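Local coordinates for protein argonaute (Methanocaldococcus jannaschii, PDB 5G5S) that uses short single-stranded DNA guides to bind and slice complementary single-stranded DNA, and may defend the cell against invading genetic elements, at residues E25-I31 with I84-L90. Residues are numbered along the deposited sequence; the frame is centred on the assembly and turned at random.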
# COMPACT_ATOMS: atom_id res chain seq x y z
N GLU A 25 -15.69 -19.92 29.83
CA GLU A 25 -16.16 -18.66 30.37
C GLU A 25 -15.12 -17.54 30.31
O GLU A 25 -13.92 -17.80 30.28
CB GLU A 25 -16.60 -18.85 31.84
CG GLU A 25 -17.94 -19.54 32.02
CD GLU A 25 -18.27 -19.94 33.44
OE1 GLU A 25 -17.89 -19.21 34.38
OE2 GLU A 25 -18.94 -20.98 33.61
N VAL A 26 -15.62 -16.29 30.33
CA VAL A 26 -14.83 -15.06 30.42
C VAL A 26 -15.11 -14.42 31.79
O VAL A 26 -16.22 -14.55 32.34
CB VAL A 26 -14.97 -14.08 29.23
CG1 VAL A 26 -14.55 -14.75 27.93
CG2 VAL A 26 -16.37 -13.48 29.13
N HIS A 27 -14.10 -13.81 32.38
CA HIS A 27 -14.22 -13.29 33.73
C HIS A 27 -13.87 -11.81 33.85
O HIS A 27 -12.82 -11.38 33.38
CB HIS A 27 -13.44 -14.18 34.70
CG HIS A 27 -13.72 -15.64 34.48
ND1 HIS A 27 -14.78 -16.26 35.12
CD2 HIS A 27 -13.16 -16.51 33.61
CE1 HIS A 27 -14.79 -17.51 34.66
NE2 HIS A 27 -13.83 -17.70 33.75
N PHE A 28 -14.78 -11.05 34.46
CA PHE A 28 -14.65 -9.61 34.65
C PHE A 28 -14.01 -9.28 35.98
O PHE A 28 -14.40 -9.81 37.02
CB PHE A 28 -16.01 -8.90 34.47
CG PHE A 28 -16.59 -9.11 33.09
CD1 PHE A 28 -16.22 -8.29 32.03
CD2 PHE A 28 -17.45 -10.17 32.84
CE1 PHE A 28 -16.72 -8.51 30.75
CE2 PHE A 28 -17.93 -10.41 31.55
CZ PHE A 28 -17.56 -9.58 30.51
N TYR A 29 -12.97 -8.43 35.92
CA TYR A 29 -12.19 -7.99 37.08
C TYR A 29 -11.91 -6.49 37.01
O TYR A 29 -11.96 -5.90 35.94
CB TYR A 29 -10.85 -8.73 37.16
CG TYR A 29 -10.95 -10.23 37.33
CD1 TYR A 29 -11.16 -10.79 38.59
CD2 TYR A 29 -10.77 -11.09 36.25
CE1 TYR A 29 -11.25 -12.17 38.76
CE2 TYR A 29 -10.84 -12.48 36.41
CZ TYR A 29 -11.10 -13.01 37.67
OH TYR A 29 -11.19 -14.37 37.84
N ARG A 30 -11.61 -5.90 38.17
CA ARG A 30 -11.19 -4.51 38.32
C ARG A 30 -10.03 -4.47 39.31
O ARG A 30 -9.97 -5.32 40.21
CB ARG A 30 -12.34 -3.56 38.73
CG ARG A 30 -12.86 -3.71 40.17
CD ARG A 30 -13.92 -2.67 40.51
NE ARG A 30 -15.23 -3.04 39.96
CZ ARG A 30 -16.32 -2.28 40.02
NH1 ARG A 30 -16.27 -1.09 40.61
NH2 ARG A 30 -17.46 -2.70 39.49
N ILE A 31 -9.08 -3.53 39.12
CA ILE A 31 -7.94 -3.38 40.03
C ILE A 31 -8.50 -2.76 41.31
O ILE A 31 -8.97 -1.62 41.28
CB ILE A 31 -6.76 -2.54 39.42
CG1 ILE A 31 -6.47 -2.86 37.92
CG2 ILE A 31 -5.50 -2.59 40.30
CD1 ILE A 31 -5.65 -4.14 37.58
N ILE A 84 -6.70 -7.96 42.55
CA ILE A 84 -7.84 -7.65 41.69
C ILE A 84 -9.18 -8.12 42.27
O ILE A 84 -9.22 -9.09 43.03
CB ILE A 84 -7.64 -8.06 40.20
CG1 ILE A 84 -7.32 -9.56 40.05
CG2 ILE A 84 -6.58 -7.17 39.54
CD1 ILE A 84 -7.57 -10.13 38.66
N GLU A 85 -10.26 -7.42 41.91
CA GLU A 85 -11.61 -7.69 42.41
C GLU A 85 -12.46 -8.34 41.32
O GLU A 85 -12.62 -7.76 40.25
CB GLU A 85 -12.24 -6.38 42.91
CG GLU A 85 -13.46 -6.55 43.80
CD GLU A 85 -14.16 -5.23 44.05
OE1 GLU A 85 -13.67 -4.45 44.90
OE2 GLU A 85 -15.17 -4.96 43.36
N TYR A 86 -13.02 -9.53 41.61
CA TYR A 86 -13.88 -10.27 40.69
C TYR A 86 -15.27 -9.64 40.63
O TYR A 86 -15.86 -9.35 41.67
CB TYR A 86 -13.94 -11.77 41.07
CG TYR A 86 -15.05 -12.54 40.39
CD1 TYR A 86 -14.87 -13.08 39.12
CD2 TYR A 86 -16.28 -12.72 41.01
CE1 TYR A 86 -15.89 -13.79 38.49
CE2 TYR A 86 -17.32 -13.41 40.38
CZ TYR A 86 -17.11 -13.95 39.12
OH TYR A 86 -18.14 -14.64 38.52
N ILE A 87 -15.80 -9.46 39.41
CA ILE A 87 -17.11 -8.85 39.19
C ILE A 87 -18.15 -9.85 38.69
O ILE A 87 -19.21 -9.98 39.30
CB ILE A 87 -17.01 -7.59 38.29
CG1 ILE A 87 -15.96 -6.58 38.81
CG2 ILE A 87 -18.38 -6.91 38.10
CD1 ILE A 87 -15.34 -5.73 37.73
N LYS A 88 -17.87 -10.51 37.56
CA LYS A 88 -18.80 -11.44 36.94
C LYS A 88 -18.09 -12.46 36.05
O LYS A 88 -16.95 -12.24 35.62
CB LYS A 88 -19.82 -10.65 36.09
CG LYS A 88 -21.23 -11.20 36.11
CD LYS A 88 -22.21 -10.27 35.40
CE LYS A 88 -22.48 -10.68 33.97
NZ LYS A 88 -23.52 -9.82 33.35
N SER A 89 -18.78 -13.58 35.79
CA SER A 89 -18.39 -14.67 34.90
C SER A 89 -19.47 -14.71 33.83
O SER A 89 -20.64 -14.40 34.11
CB SER A 89 -18.34 -16.00 35.63
OG SER A 89 -17.20 -16.09 36.47
N LEU A 90 -19.08 -15.05 32.60
CA LEU A 90 -19.99 -15.09 31.47
C LEU A 90 -19.52 -16.15 30.48
O LEU A 90 -18.31 -16.25 30.24
CB LEU A 90 -20.00 -13.70 30.80
CG LEU A 90 -21.21 -13.37 29.93
CD1 LEU A 90 -22.30 -12.71 30.75
CD2 LEU A 90 -20.81 -12.47 28.80
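Tyr29 of strand 25-31 is held between two side chains of the antiparallel strand 84-90, with a methyl over one face of its ring and the edge of Tyr86 turned toward the other. CD1 of Ile84 sits over the first face, 3.9 Å from the centroid of the Tyr29 ring, in a CH-pi contact; CG1 of Ile84 lies between its own backbone N and carbonyl carbon (chi1 57°), which carries the methyl over the ring. Tyr86 forms an offset edge-to-face pair with Tyr29, planes 65° apart, and its CB packs 3.6 Å from Tyr29 CE1. On the same side of the sheet, CG2 of Ile84 meets CD1 of Ile31, whose side chain also reaches helix 41-47.

A classic beta bulge interrupts the ladder where Ile87 and Lys88 both face Phe28: Phe28 N donates to Lys88 O, while Ile87 N reaches Phe28 O. There the Ile87 side chain leaves its backbone toward strand 25-31, crossing Arg30 at about a right angle, and its CD1 wedges between the Tyr29 backbone and the Arg30 side chain, 3.5 Å from Arg30 NE at the guanidinium edge. The Phe28 ring meets CB of Leu90 edge-on, and CG2 of Val26 lies 4.0 Å from the same CB.

Ser89 OG lies in the plane of the His27 ring, 2.8 Å from His27 ND1, and also bonds Tyr86 OH at 2.7 Å, linking both rings through one hydroxyl. Within this chain, strand 84-91 is an outermost strand of the four-stranded N-terminal domain sheet, with 25-31 inside it against 59-62. Arg30 and Glu85 lie side by side, but their long salt bridge has no N-H aimed at the carboxylate, so it probably adds only diffuse attraction; the backbone bonds set direction and register, with the hydroxyl link between His27 and Tyr86 probably adding to them.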